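Local coordinates for protein blood group a-and b-cleaving endo-beta-galactosidase (Streptococcus pneumoniae, PDB 2YGL) that belongs to a family 98 glycoside hydrolase that cleaves blood group A and B antigens, its tandem CBM51 modules probably binding the sugars of such antigens, at residues V103-I108 with Y116-T121; H42-L47 with Y56-I61; Y73-Q78 with Q141-I146. All blocks are in the same frame, centred on the assembly; numbering follows the deposited sequence.

Interaction 1: residues V103-I108 with Y116-T121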
ATOM      1  N   VAL A 103       8.340 -31.214  20.307  1.00 19.31           N
ATOM      2  CA  VAL A 103       7.261 -30.283  19.996  1.00 19.34           C
ATOM      3  C   VAL A 103       6.294 -30.944  19.022  1.00 19.59           C
ATOM      4  O   VAL A 103       6.681 -31.341  17.923  1.00 19.38           O
ATOM      5  CB  VAL A 103       7.812 -28.948  19.427  1.00 19.32           C
ATOM      6  CG1 VAL A 103       6.688 -28.072  18.860  1.00 19.31           C
ATOM      7  CG2 VAL A 103       8.582 -28.196  20.509  1.00 18.85           C
ATOM      8  N   ASP A 104       5.040 -31.069  19.448  1.00 19.78           N
ATOM      9  CA  ASP A 104       4.015 -31.744  18.658  1.00 20.29           C
ATOM     10  C   ASP A 104       3.658 -30.983  17.382  1.00 20.20           C
ATOM     11  O   ASP A 104       3.560 -31.580  16.312  1.00 20.12           O
ATOM     12  CB  ASP A 104       2.756 -31.984  19.501  1.00 20.50           C
ATOM     13  CG  ASP A 104       2.871 -33.209  20.406  1.00 21.73           C
ATOM     14  OD1 ASP A 104       4.000 -33.698  20.645  1.00 22.56           O
ATOM     15  OD2 ASP A 104       1.816 -33.682  20.885  1.00 22.98           O
ATOM     16  N   ARG A 105       3.489 -29.667  17.498  1.00 20.32           N
ATOM     17  CA  ARG A 105       2.948 -28.865  16.406  1.00 20.54           C
ATOM     18  C   ARG A 105       3.267 -27.376  16.556  1.00 20.51           C
ATOM     19  O   ARG A 105       3.282 -26.841  17.665  1.00 20.39           O
ATOM     20  CB  ARG A 105       1.429 -29.056  16.354  1.00 20.52           C
ATOM     21  CG  ARG A 105       0.778 -28.705  15.039  1.00 21.42           C
ATOM     22  CD  ARG A 105      -0.638 -29.268  14.965  1.00 21.86           C
ATOM     23  NE  ARG A 105      -1.589 -28.580  15.836  1.00 22.02           N
ATOM     24  CZ  ARG A 105      -2.020 -29.046  17.008  1.00 22.37           C
ATOM     25  NH1 ARG A 105      -1.589 -30.209  17.477  1.00 23.09           N
ATOM     26  NH2 ARG A 105      -2.896 -28.347  17.712  1.00 22.07           N
ATOM     27  N   ILE A 106       3.526 -26.722  15.427  1.00 20.57           N
ATOM     28  CA  ILE A 106       3.610 -25.265  15.367  1.00 20.88           C
ATOM     29  C   ILE A 106       2.617 -24.765  14.319  1.00 21.23           C
ATOM     30  O   ILE A 106       2.589 -25.268  13.193  1.00 21.24           O
ATOM     31  CB  ILE A 106       5.045 -24.761  15.038  1.00 20.78           C
ATOM     32  CG1 ILE A 106       6.033 -25.186  16.133  1.00 20.74           C
ATOM     33  CG2 ILE A 106       5.059 -23.234  14.873  1.00 20.98           C
ATOM     34  CD1 ILE A 106       7.504 -25.005  15.765  1.00 20.64           C
ATOM     35  N   GLU A 107       1.804 -23.783  14.699  1.00 21.48           N
ATOM     36  CA  GLU A 107       0.813 -23.212  13.793  1.00 22.01           C
ATOM     37  C   GLU A 107       0.919 -21.696  13.690  1.00 22.17           C
ATOM     38  O   GLU A 107       1.366 -21.026  14.624  1.00 22.00           O
ATOM     39  CB  GLU A 107      -0.605 -23.577  14.238  1.00 22.10           C
ATOM     40  CG  GLU A 107      -0.969 -25.044  14.089  1.00 23.02           C
ATOM     41  CD  GLU A 107      -2.325 -25.375  14.699  1.00 24.51           C
ATOM     42  OE1 GLU A 107      -2.898 -24.522  15.415  1.00 24.77           O
ATOM     43  OE2 GLU A 107      -2.816 -26.499  14.462  1.00 25.49           O
ATOM     44  N   ILE A 108       0.507 -21.171  12.538  1.00 22.45           N
ATOM     45  CA  ILE A 108       0.294 -19.740  12.364  1.00 22.89           C
ATOM     46  C   ILE A 108      -1.185 -19.524  12.067  1.00 23.36           C
ATOM     47  O   ILE A 108      -1.758 -20.181  11.192  1.00 23.34           O
ATOM     48  CB  ILE A 108       1.184 -19.133  11.245  1.00 22.81           C
ATOM     49  CG1 ILE A 108       2.675 -19.426  11.500  1.00 22.55           C
ATOM     50  CG2 ILE A 108       0.929 -17.627  11.092  1.00 22.61           C
ATOM     51  CD1 ILE A 108       3.253 -18.829  12.792  1.00 21.87           C
ATOM     52  N   TYR A 116      -1.048 -21.773   8.527  1.00 22.74           N
ATOM     53  CA  TYR A 116       0.041 -22.738   8.425  1.00 22.55           C
ATOM     54  C   TYR A 116      -0.006 -23.722   9.590  1.00 22.63           C
ATOM     55  O   TYR A 116      -0.259 -23.335  10.733  1.00 22.33           O
ATOM     56  CB  TYR A 116       1.415 -22.054   8.373  1.00 22.45           C
ATOM     57  CG  TYR A 116       2.568 -23.030   8.525  1.00 21.98           C
ATOM     58  CD1 TYR A 116       3.056 -23.374   9.788  1.00 21.87           C
ATOM     59  CD2 TYR A 116       3.150 -23.631   7.411  1.00 21.63           C
ATOM     60  CE1 TYR A 116       4.100 -24.283   9.935  1.00 21.77           C
ATOM     61  CE2 TYR A 116       4.194 -24.540   7.548  1.00 21.57           C
ATOM     62  CZ  TYR A 116       4.661 -24.859   8.813  1.00 21.54           C
ATOM     63  OH  TYR A 116       5.692 -25.754   8.957  1.00 22.34           O
ATOM     64  N   SER A 117       0.245 -24.991   9.284  1.00 22.79           N
ATOM     65  CA  SER A 117       0.417 -26.019  10.301  1.00 23.13           C
ATOM     66  C   SER A 117       1.580 -26.924   9.923  1.00 23.43           C
ATOM     67  O   SER A 117       1.695 -27.348   8.772  1.00 23.33           O
ATOM     68  CB  SER A 117      -0.860 -26.844  10.470  1.00 22.99           C
ATOM     69  OG  SER A 117      -0.694 -27.821  11.484  1.00 22.98           O
ATOM     70  N   SER A 118       2.435 -27.218  10.900  1.00 23.86           N
ATOM     71  CA  SER A 118       3.584 -28.100  10.694  1.00 24.32           C
ATOM     72  C   SER A 118       3.183 -29.573  10.552  1.00 24.82           C
ATOM     73  O   SER A 118       4.014 -30.411  10.202  1.00 24.69           O
ATOM     74  CB  SER A 118       4.601 -27.932  11.831  1.00 24.30           C
ATOM     75  OG  SER A 118       4.044 -28.294  13.085  1.00 23.90           O
ATOM     76  N   SER A 119       1.911 -29.878  10.816  1.00 25.48           N
ATOM     77  CA  SER A 119       1.381 -31.248  10.746  1.00 26.19           C
ATOM     78  C   SER A 119       1.518 -31.881   9.366  1.00 26.44           C
ATOM     79  O   SER A 119       1.696 -33.095   9.252  1.00 26.58           O
ATOM     80  CB  SER A 119      -0.092 -31.275  11.154  1.00 26.12           C
ATOM     81  OG  SER A 119      -0.260 -30.792  12.469  1.00 27.06           O
ATOM     82  N   VAL A 120       1.422 -31.048   8.332  1.00 26.90           N
ATOM     83  CA  VAL A 120       1.473 -31.483   6.936  1.00 27.28           C
ATOM     84  C   VAL A 120       2.815 -32.148   6.601  1.00 27.40           C
ATOM     85  O   VAL A 120       2.854 -33.274   6.096  1.00 27.62           O
ATOM     86  CB  VAL A 120       1.191 -30.290   5.971  1.00 27.39           C
ATOM     87  CG1 VAL A 120       1.268 -30.723   4.507  1.00 27.67           C
ATOM     88  CG2 VAL A 120      -0.165 -29.668   6.271  1.00 27.39           C
ATOM     89  N   THR A 121       3.908 -31.451   6.902  1.00 27.35           N
ATOM     90  CA  THR A 121       5.250 -31.943   6.592  1.00 27.29           C
ATOM     91  C   THR A 121       5.886 -32.685   7.771  1.00 27.22           C
ATOM     92  O   THR A 121       6.755 -33.538   7.578  1.00 27.29           O
ATOM     93  CB  THR A 121       6.181 -30.792   6.150  1.00 27.23           C
ATOM     94  OG1 THR A 121       6.278 -29.826   7.203  1.00 27.37           O
ATOM     95  CG2 THR A 121       5.648 -30.111   4.891  1.00 27.05           C
TER
HETATM   96  O   HOH W   1       3.782 -30.906  13.692  1.00 20.98           O
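The phenol ring of Tyr-116 is approached obliquely by Ile-106 O, which lies 3.7 Å from Tyr-116 CE1, and by Ile-108 CG1. A second flat group, the Arg-105 guanidinium, has the Glu-107 carboxylate in its plane at one edge and enters a cation-pi contact with Phe-151. Both belong to a beta hairpin at the margin of the five-stranded sheet of a CBM51 beta-sandwich, a worked example of a hairpin with an apolar and a polar face. Tyr-116 and Ile-108 share one face, where their CB atoms come within 4.1 Å, and Ile-108 continues onto Ile-135 and Phe-163 of the other sheet. Tyr-116 CG stands anti to the backbone N (chi1 169°), which lays the ring back along the neighbouring strand toward Ile-106. On the other face Ser-117 OG rests 3.8 Å from Glu-107 CG, and Arg-105 NE makes a hydrogen-bonded salt bridge of 2.8 Å to Glu-107 OE2, meeting it from above the carboxylate plane. Backbone bonds join Ile-108 and Tyr-116 in both directions. From Ser-117 a type I turn (to Val-120) carries the chain away, and the ladder is completed by a side chain: Ser-118 N donates to Ile-106 O, while Ile-106 N points almost straight (176°) at Ser-118 OG, 2.9 Å away. That hydroxyl replaces a strand carbonyl just where Asp-104 and Arg-105 form a classic beta bulge opposite Phe-151. The same Ser-118 OG donates to a water at 2.7 Å, which in turn donates a hydrogen bond to Asp-104 O, also 2.7 Å away.

Interaction 2: residues H42-L47 with Y56-I61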
ATOM      1  N   HIS A  42      24.052 -13.612  25.765  1.00 23.02           N
ATOM      2  CA  HIS A  42      24.057 -12.911  24.477  1.00 22.48           C
ATOM      3  C   HIS A  42      23.828 -13.848  23.285  1.00 22.10           C
ATOM      4  O   HIS A  42      23.753 -13.399  22.136  1.00 21.94           O
ATOM      5  CB  HIS A  42      25.369 -12.135  24.308  1.00 22.51           C
ATOM      6  CG  HIS A  42      25.550 -11.019  25.294  1.00 22.82           C
ATOM      7  ND1 HIS A  42      26.524 -10.054  25.151  1.00 23.33           N
ATOM      8  CD2 HIS A  42      24.875 -10.704  26.427  1.00 22.72           C
ATOM      9  CE1 HIS A  42      26.450  -9.202  26.159  1.00 23.09           C
ATOM     10  NE2 HIS A  42      25.456  -9.573  26.945  1.00 23.41           N
ATOM     11  N   THR A  43      23.711 -15.143  23.573  1.00 21.66           N
ATOM     12  CA  THR A  43      23.495 -16.187  22.565  1.00 21.34           C
ATOM     13  C   THR A  43      22.374 -15.841  21.578  1.00 21.13           C
ATOM     14  O   THR A  43      21.274 -15.452  21.980  1.00 20.92           O
ATOM     15  CB  THR A  43      23.197 -17.537  23.247  1.00 21.30           C
ATOM     16  OG1 THR A  43      24.214 -17.806  24.217  1.00 21.43           O
ATOM     17  CG2 THR A  43      23.143 -18.680  22.233  1.00 21.39           C
ATOM     18  N   LYS A  44      22.679 -15.976  20.289  1.00 20.98           N
ATOM     19  CA  LYS A  44      21.716 -15.713  19.220  1.00 21.05           C
ATOM     20  C   LYS A  44      20.858 -16.944  18.936  1.00 20.85           C
ATOM     21  O   LYS A  44      21.273 -18.076  19.202  1.00 20.55           O
ATOM     22  CB  LYS A  44      22.436 -15.297  17.932  1.00 21.17           C
ATOM     23  CG  LYS A  44      23.151 -13.950  17.990  1.00 22.19           C
ATOM     24  CD  LYS A  44      23.848 -13.652  16.665  1.00 23.49           C
ATOM     25  CE  LYS A  44      24.665 -12.368  16.722  1.00 24.54           C
ATOM     26  NZ  LYS A  44      23.808 -11.147  16.742  1.00 25.71           N
ATOM     27  N   ILE A  45      19.664 -16.704  18.393  1.00 20.71           N
ATOM     28  CA  ILE A  45      18.792 -17.764  17.891  1.00 20.59           C
ATOM     29  C   ILE A  45      19.517 -18.535  16.789  1.00 20.78           C
ATOM     30  O   ILE A  45      20.082 -17.936  15.870  1.00 20.77           O
ATOM     31  CB  ILE A  45      17.457 -17.184  17.348  1.00 20.58           C
ATOM     32  CG1 ILE A  45      16.599 -16.657  18.501  1.00 20.06           C
ATOM     33  CG2 ILE A  45      16.689 -18.230  16.528  1.00 20.18           C
ATOM     34  CD1 ILE A  45      15.496 -15.707  18.081  1.00 19.80           C
ATOM     35  N   SER A  46      19.524 -19.861  16.899  1.00 21.04           N
ATOM     36  CA  SER A  46      20.130 -20.697  15.867  1.00 21.34           C
ATOM     37  C   SER A  46      19.340 -21.971  15.602  1.00 21.64           C
ATOM     38  O   SER A  46      18.764 -22.564  16.514  1.00 21.38           O
ATOM     39  CB  SER A  46      21.594 -21.021  16.190  1.00 21.21           C
ATOM     40  OG  SER A  46      21.717 -21.779  17.377  1.00 21.02           O
ATOM     41  N   LEU A  47      19.326 -22.376  14.338  1.00 22.19           N
ATOM     42  CA  LEU A  47      18.600 -23.559  13.904  1.00 22.87           C
ATOM     43  C   LEU A  47      19.442 -24.402  12.968  1.00 23.64           C
ATOM     44  O   LEU A  47      20.333 -23.893  12.278  1.00 23.50           O
ATOM     45  CB  LEU A  47      17.296 -23.165  13.202  1.00 22.54           C
ATOM     46  CG  LEU A  47      16.123 -22.713  14.074  1.00 22.01           C
ATOM     47  CD1 LEU A  47      14.962 -22.208  13.214  1.00 21.34           C
ATOM     48  CD2 LEU A  47      15.666 -23.839  14.981  1.00 21.07           C
ATOM     49  N   TYR A  56      22.788 -19.032  12.335  1.00 25.88           N
ATOM     50  CA  TYR A  56      22.471 -18.055  13.380  1.00 25.31           C
ATOM     51  C   TYR A  56      21.620 -16.912  12.833  1.00 24.77           C
ATOM     52  O   TYR A  56      21.716 -16.561  11.657  1.00 24.73           O
ATOM     53  CB  TYR A  56      23.757 -17.520  14.021  1.00 25.42           C
ATOM     54  CG  TYR A  56      24.508 -18.566  14.813  1.00 25.71           C
ATOM     55  CD1 TYR A  56      25.447 -19.398  14.199  1.00 26.51           C
ATOM     56  CD2 TYR A  56      24.273 -18.735  16.178  1.00 26.00           C
ATOM     57  CE1 TYR A  56      26.133 -20.373  14.927  1.00 26.80           C
ATOM     58  CE2 TYR A  56      24.952 -19.705  16.913  1.00 26.55           C
ATOM     59  CZ  TYR A  56      25.878 -20.517  16.280  1.00 26.75           C
ATOM     60  OH  TYR A  56      26.550 -21.473  17.004  1.00 28.06           O
ATOM     61  N   PHE A  57      20.779 -16.345  13.694  1.00 24.13           N
ATOM     62  CA  PHE A  57      19.832 -15.307  13.296  1.00 23.47           C
ATOM     63  C   PHE A  57      19.919 -14.125  14.252  1.00 23.11           C
ATOM     64  O   PHE A  57      19.870 -14.307  15.468  1.00 23.01           O
ATOM     65  CB  PHE A  57      18.397 -15.852  13.319  1.00 23.39           C
ATOM     66  CG  PHE A  57      18.130 -16.950  12.323  1.00 23.05           C
ATOM     67  CD1 PHE A  57      18.465 -18.274  12.611  1.00 22.74           C
ATOM     68  CD2 PHE A  57      17.510 -16.666  11.109  1.00 22.64           C
ATOM     69  CE1 PHE A  57      18.204 -19.295  11.694  1.00 22.74           C
ATOM     70  CE2 PHE A  57      17.243 -17.681  10.186  1.00 22.90           C
ATOM     71  CZ  PHE A  57      17.591 -18.997  10.480  1.00 22.52           C
ATOM     72  N   ASP A  58      20.039 -12.919  13.699  1.00 22.79           N
ATOM     73  CA  ASP A  58      20.024 -11.689  14.498  1.00 22.42           C
ATOM     74  C   ASP A  58      18.638 -11.393  15.078  1.00 21.96           C
ATOM     75  O   ASP A  58      18.522 -10.866  16.186  1.00 21.81           O
ATOM     76  CB  ASP A  58      20.479 -10.486  13.661  1.00 22.61           C
ATOM     77  CG  ASP A  58      21.967 -10.507  13.343  1.00 23.05           C
ATOM     78  OD1 ASP A  58      22.749 -11.156  14.067  1.00 24.03           O
ATOM     79  OD2 ASP A  58      22.358  -9.853  12.357  1.00 24.41           O
ATOM     80  N   LYS A  59      17.596 -11.725  14.317  1.00 21.49           N
ATOM     81  CA  LYS A  59      16.221 -11.367  14.677  1.00 21.05           C
ATOM     82  C   LYS A  59      15.327 -12.589  14.865  1.00 20.79           C
ATOM     83  O   LYS A  59      15.530 -13.624  14.228  1.00 20.62           O
ATOM     84  CB  LYS A  59      15.608 -10.443  13.616  1.00 21.11           C
ATOM     85  CG  LYS A  59      16.451  -9.211  13.243  1.00 21.49           C
ATOM     86  CD  LYS A  59      16.582  -8.210  14.394  1.00 20.98           C
ATOM     87  CE  LYS A  59      15.295  -7.436  14.628  1.00 20.89           C
ATOM     88  NZ  LYS A  59      15.366  -6.612  15.865  1.00 20.43           N
ATOM     89  N   GLY A  60      14.332 -12.456  15.740  1.00 20.42           N
ATOM     90  CA  GLY A  60      13.351 -13.515  15.953  1.00 19.96           C
ATOM     91  C   GLY A  60      12.645 -13.462  17.292  1.00 19.57           C
ATOM     92  O   GLY A  60      12.864 -12.549  18.093  1.00 19.37           O
ATOM     93  N   ILE A  61      11.781 -14.451  17.516  1.00 19.17           N
ATOM     94  CA  ILE A  61      11.034 -14.599  18.760  1.00 18.78           C
ATOM     95  C   ILE A  61      11.342 -15.966  19.370  1.00 18.52           C
ATOM     96  O   ILE A  61      11.251 -16.992  18.690  1.00 18.53           O
ATOM     97  CB  ILE A  61       9.498 -14.450  18.525  1.00 18.69           C
ATOM     98  CG1 ILE A  61       9.146 -13.077  17.923  1.00 18.74           C
ATOM     99  CG2 ILE A  61       8.715 -14.703  19.806  1.00 18.69           C
ATOM    100  CD1 ILE A  61       9.471 -11.868  18.804  1.00 18.46           C
TER
HETATM  101  O   HOH W   2      18.849 -14.029  17.885  1.00 16.81           O
HETATM  102  O   HOH W   3      24.064 -23.067  17.931  1.00 20.49           O
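Ser-46 CB lies over one face of the Tyr-56 ring, 4.0 Å from the ring centroid and 29° off its normal, a CH-pi contact, while Lys-44 CB sits at the ring's edge. On the opposite side of this small two-stranded hairpin the Phe-57 ring turns its edge to the partner strand, meeting Ile-45 O, Ser-46 CA and Leu-47 N near its own plane. One direct backbone bond joins these segments, Phe-57 N to Ile-45 O at 2.8 Å. The return link is made by water, which accepts from Ile-45 N and donates to Phe-57 O, so the strands begin to part here without losing their polar pairing. Ile-45 reaches past this point: with CG1 beside its backbone N (chi1 -70°), CD1 comes to 3.7 Å from Gly-60 CA. Gly-60 adopts a backbone form (phi 157°) that suits a residue lacking a side chain. Farther out, Lys-44 runs alongside Asp-58, and its NZ forms a salt bridge with Asp-58 OD1 at 2.9 Å, from above the carboxylate plane. Another water, 2.7 Å from Ser-46 OG, donates to that hydroxyl and is also hydrogen-bonded to Tyr-56 OH, so it bridges the two side chains. Around this shell, Asp-90 accepts from Ser-46 N and Asp-31 from Gly-60 N, and Val-162 and Ala-164 of strand 160-171 pack beneath Ile-45, Leu-47 and Phe-57. The chemistry is thus graded, with an apolar underside fixing the hairpin to the sandwich and an exposed ion pair that, being at the surface, probably adds only modestly to its hold.

Interaction 3: residues Y73-Q78 with Q141-I146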
ATOM      1  N   TYR A  73      -0.087 -10.534  17.523  1.00 22.98           N
ATOM      2  CA  TYR A  73       0.189  -9.153  17.131  1.00 23.31           C
ATOM      3  C   TYR A  73      -1.015  -8.535  16.426  1.00 23.79           C
ATOM      4  O   TYR A  73      -1.669  -9.185  15.601  1.00 23.59           O
ATOM      5  CB  TYR A  73       1.412  -9.085  16.210  1.00 23.14           C
ATOM      6  CG  TYR A  73       2.712  -9.509  16.861  1.00 22.74           C
ATOM      7  CD1 TYR A  73       3.079 -10.855  16.917  1.00 22.23           C
ATOM      8  CD2 TYR A  73       3.579  -8.566  17.410  1.00 22.18           C
ATOM      9  CE1 TYR A  73       4.267 -11.252  17.511  1.00 21.80           C
ATOM     10  CE2 TYR A  73       4.777  -8.952  18.006  1.00 21.79           C
ATOM     11  CZ  TYR A  73       5.112 -10.300  18.054  1.00 21.85           C
ATOM     12  OH  TYR A  73       6.290 -10.698  18.640  1.00 21.26           O
ATOM     13  N   ASP A  74      -1.296  -7.278  16.761  1.00 24.38           N
ATOM     14  CA  ASP A  74      -2.340  -6.511  16.094  1.00 25.08           C
ATOM     15  C   ASP A  74      -1.774  -5.924  14.811  1.00 25.34           C
ATOM     16  O   ASP A  74      -0.861  -5.098  14.844  1.00 25.34           O
ATOM     17  CB  ASP A  74      -2.877  -5.403  17.012  1.00 25.21           C
ATOM     18  CG  ASP A  74      -3.966  -4.554  16.352  1.00 25.89           C
ATOM     19  OD1 ASP A  74      -4.519  -4.954  15.302  1.00 26.28           O
ATOM     20  OD2 ASP A  74      -4.276  -3.475  16.897  1.00 27.17           O
ATOM     21  N   ILE A  75      -2.314  -6.367  13.682  1.00 25.87           N
ATOM     22  CA  ILE A  75      -1.865  -5.888  12.376  1.00 26.41           C
ATOM     23  C   ILE A  75      -2.970  -5.131  11.620  1.00 26.75           C
ATOM     24  O   ILE A  75      -2.913  -4.999  10.393  1.00 26.81           O
ATOM     25  CB  ILE A  75      -1.256  -7.034  11.509  1.00 26.32           C
ATOM     26  CG1 ILE A  75      -2.262  -8.178  11.307  1.00 26.34           C
ATOM     27  CG2 ILE A  75       0.043  -7.541  12.143  1.00 26.27           C
ATOM     28  CD1 ILE A  75      -1.904  -9.146  10.191  1.00 25.67           C
ATOM     29  N   SER A  76      -3.954  -4.626  12.368  1.00 27.05           N
ATOM     30  CA  SER A  76      -5.084  -3.874  11.801  1.00 27.54           C
ATOM     31  C   SER A  76      -4.628  -2.646  11.020  1.00 27.61           C
ATOM     32  O   SER A  76      -3.819  -1.862  11.514  1.00 27.87           O
ATOM     33  CB  SER A  76      -6.056  -3.439  12.901  1.00 27.40           C
ATOM     34  OG  SER A  76      -6.633  -4.557  13.545  1.00 28.07           O
ATOM     35  N   GLY A  77      -5.145  -2.501   9.801  1.00 27.88           N
ATOM     36  CA  GLY A  77      -4.852  -1.350   8.935  1.00 28.04           C
ATOM     37  C   GLY A  77      -3.399  -1.164   8.524  1.00 28.16           C
ATOM     38  O   GLY A  77      -3.050  -0.162   7.898  1.00 28.27           O
ATOM     39  N   GLN A  78      -2.553  -2.135   8.864  1.00 28.14           N
ATOM     40  CA  GLN A  78      -1.107  -2.034   8.650  1.00 27.99           C
ATOM     41  C   GLN A  78      -0.697  -2.314   7.209  1.00 27.55           C
ATOM     42  O   GLN A  78       0.374  -1.887   6.769  1.00 27.59           O
ATOM     43  CB  GLN A  78      -0.371  -2.994   9.584  1.00 28.16           C
ATOM     44  CG  GLN A  78      -0.528  -2.688  11.064  1.00 29.20           C
ATOM     45  CD  GLN A  78       0.537  -1.757  11.585  1.00 30.65           C
ATOM     46  OE1 GLN A  78       0.563  -0.573  11.250  1.00 31.89           O
ATOM     47  NE2 GLN A  78       1.424  -2.285  12.419  1.00 31.12           N
ATOM     48  N   GLN A 141      -5.977  -8.767   3.030  1.00 32.16           N
ATOM     49  CA  GLN A 141      -5.947  -7.302   3.128  1.00 32.55           C
ATOM     50  C   GLN A 141      -6.672  -6.786   4.370  1.00 32.46           C
ATOM     51  O   GLN A 141      -6.297  -5.758   4.938  1.00 32.64           O
ATOM     52  CB  GLN A 141      -6.543  -6.673   1.862  1.00 32.79           C
ATOM     53  CG  GLN A 141      -6.204  -5.194   1.670  1.00 34.00           C
ATOM     54  CD  GLN A 141      -6.833  -4.590   0.418  1.00 35.57           C
ATOM     55  OE1 GLN A 141      -7.518  -5.276  -0.349  1.00 36.24           O
ATOM     56  NE2 GLN A 141      -6.599  -3.297   0.207  1.00 36.03           N
ATOM     57  N   ASN A 142      -7.697  -7.522   4.788  1.00 32.33           N
ATOM     58  CA  ASN A 142      -8.533  -7.165   5.933  1.00 32.30           C
ATOM     59  C   ASN A 142      -7.997  -7.614   7.301  1.00 31.91           C
ATOM     60  O   ASN A 142      -8.588  -7.283   8.332  1.00 31.99           O
ATOM     61  CB  ASN A 142      -9.938  -7.743   5.729  1.00 32.54           C
ATOM     62  CG  ASN A 142      -9.914  -9.099   5.038  1.00 33.12           C
ATOM     63  OD1 ASN A 142      -9.927  -9.180   3.808  1.00 34.23           O
ATOM     64  ND2 ASN A 142      -9.872 -10.168   5.825  1.00 33.71           N
ATOM     65  N   ALA A 143      -6.887  -8.354   7.306  1.00 31.38           N
ATOM     66  CA  ALA A 143      -6.386  -9.026   8.517  1.00 30.84           C
ATOM     67  C   ALA A 143      -6.146  -8.103   9.711  1.00 30.36           C
ATOM     68  O   ALA A 143      -5.629  -6.997   9.562  1.00 30.34           O
ATOM     69  CB  ALA A 143      -5.131  -9.826   8.206  1.00 30.91           C
ATOM     70  N   LYS A 144      -6.520  -8.587  10.895  1.00 29.79           N
ATOM     71  CA  LYS A 144      -6.429  -7.810  12.133  1.00 29.27           C
ATOM     72  C   LYS A 144      -5.459  -8.409  13.154  1.00 28.70           C
ATOM     73  O   LYS A 144      -4.789  -7.675  13.884  1.00 28.63           O
ATOM     74  CB  LYS A 144      -7.819  -7.649  12.764  1.00 29.39           C
ATOM     75  CG  LYS A 144      -8.743  -6.694  12.007  1.00 29.93           C
ATOM     76  CD  LYS A 144     -10.175  -6.761  12.528  1.00 30.72           C
ATOM     77  CE  LYS A 144     -11.074  -5.749  11.828  1.00 31.20           C
ATOM     78  NZ  LYS A 144     -11.179  -5.991  10.354  1.00 31.70           N
ATOM     79  N   LYS A 145      -5.382  -9.738  13.196  1.00 28.13           N
ATOM     80  CA  LYS A 145      -4.629 -10.436  14.237  1.00 27.46           C
ATOM     81  C   LYS A 145      -3.871 -11.643  13.686  1.00 26.93           C
ATOM     82  O   LYS A 145      -4.462 -12.521  13.052  1.00 26.92           O
ATOM     83  CB  LYS A 145      -5.583 -10.881  15.349  1.00 27.54           C
ATOM     84  CG  LYS A 145      -4.912 -11.371  16.622  1.00 27.93           C
ATOM     85  CD  LYS A 145      -5.944 -11.962  17.563  1.00 28.30           C
ATOM     86  CE  LYS A 145      -5.397 -12.111  18.967  1.00 28.53           C
ATOM     87  NZ  LYS A 145      -6.474 -12.508  19.919  1.00 28.84           N
ATOM     88  N   ILE A 146      -2.562 -11.675  13.929  1.00 26.16           N
ATOM     89  CA  ILE A 146      -1.744 -12.839  13.590  1.00 25.31           C
ATOM     90  C   ILE A 146      -1.207 -13.497  14.866  1.00 24.93           C
ATOM     91  O   ILE A 146      -0.736 -12.813  15.780  1.00 24.77           O
ATOM     92  CB  ILE A 146      -0.607 -12.500  12.570  1.00 25.29           C
ATOM     93  CG1 ILE A 146       0.075 -13.784  12.072  1.00 25.10           C
ATOM     94  CG2 ILE A 146       0.401 -11.495  13.154  1.00 25.01           C
ATOM     95  CD1 ILE A 146       0.919 -13.615  10.813  1.00 24.77           C
TER
HETATM   96  O   HOH W   4      -6.630  -4.592   8.661  1.00 35.72           O
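Ile-75 forms the apolar centre, its two branches serving different partners. CD1 touches Ala-143 CB at 3.8 Å, and CG2 meets Ile-146 CG2 at 4.1 Å, the two isoleucine side chains crossing at a slant. Ile-75 holds CG1 between its backbone N and carbonyl carbon (chi1 57°), which sends CG1 across the Lys-144 peptide and the CD1 methyl on to Ala-143. Ile-146 CG2 also packs on Tyr-73 CB. Phe-80 against Ile-75, and Ile-110 against Ala-143 and Ile-146, extend this core into the sandwich. Outward from it lies the backbone: Tyr-73 and Ile-146 form a hydrogen-bonded antiparallel pair, and Ile-75 N adds a bond of 2.8 Å to Lys-144 O, reached from above the carbonyl plane. The pairing then stops, and a water takes over, accepting from Gly-77 N and donating to Ala-143 O. At the polar edge Asp-74 OD1 collects two donors, Ser-76 N at 3.0 Å and Ser-76 OG at 2.8 Å, the hydroxyl using the syn lone pair and the amide coming from above the carboxylate plane. This grip holds the carboxylate although OD1 lies only 3.1 Å from Lys-144 O, another acceptor. Ser-76 OG is also 3.4 Å from Lys-144 CG. On the side of 141-146, the Asp-111 carboxylate, from the loop after strand 105-110, accepts from Lys-144 N and Lys-145 N. An Asx turn at Asp-74 overlaps a type II turn from Ile-75 to Gln-78, Gly-77 at its third position, ending strand 69-74 beside the start of strand 145-151 in the CBM51 beta-sandwich.

All three contacts belong to the first of the two CBM51 modules. Interaction 1 is nested inside the long loop that interaction 3 closes, and strands 105-110 and 145-151 are neighbours in one sheet; although their centres are 22 Å apart, Ile-108 CG2 packs on Ile-146 CD1 at 4.0 Å. Interaction 2 precedes both in the chain and reaches interaction 3 through Ile-61, which packs on Tyr-73. Interactions 1 and 2 do not touch, their nearest atoms being about 8 Å apart, but strand 160-171 packs against both. The calcium ion, bound at Val-102, Ala-152, His-155 and Asp-159, lies about 10 Å from the Arg-105 side chain of interaction 1.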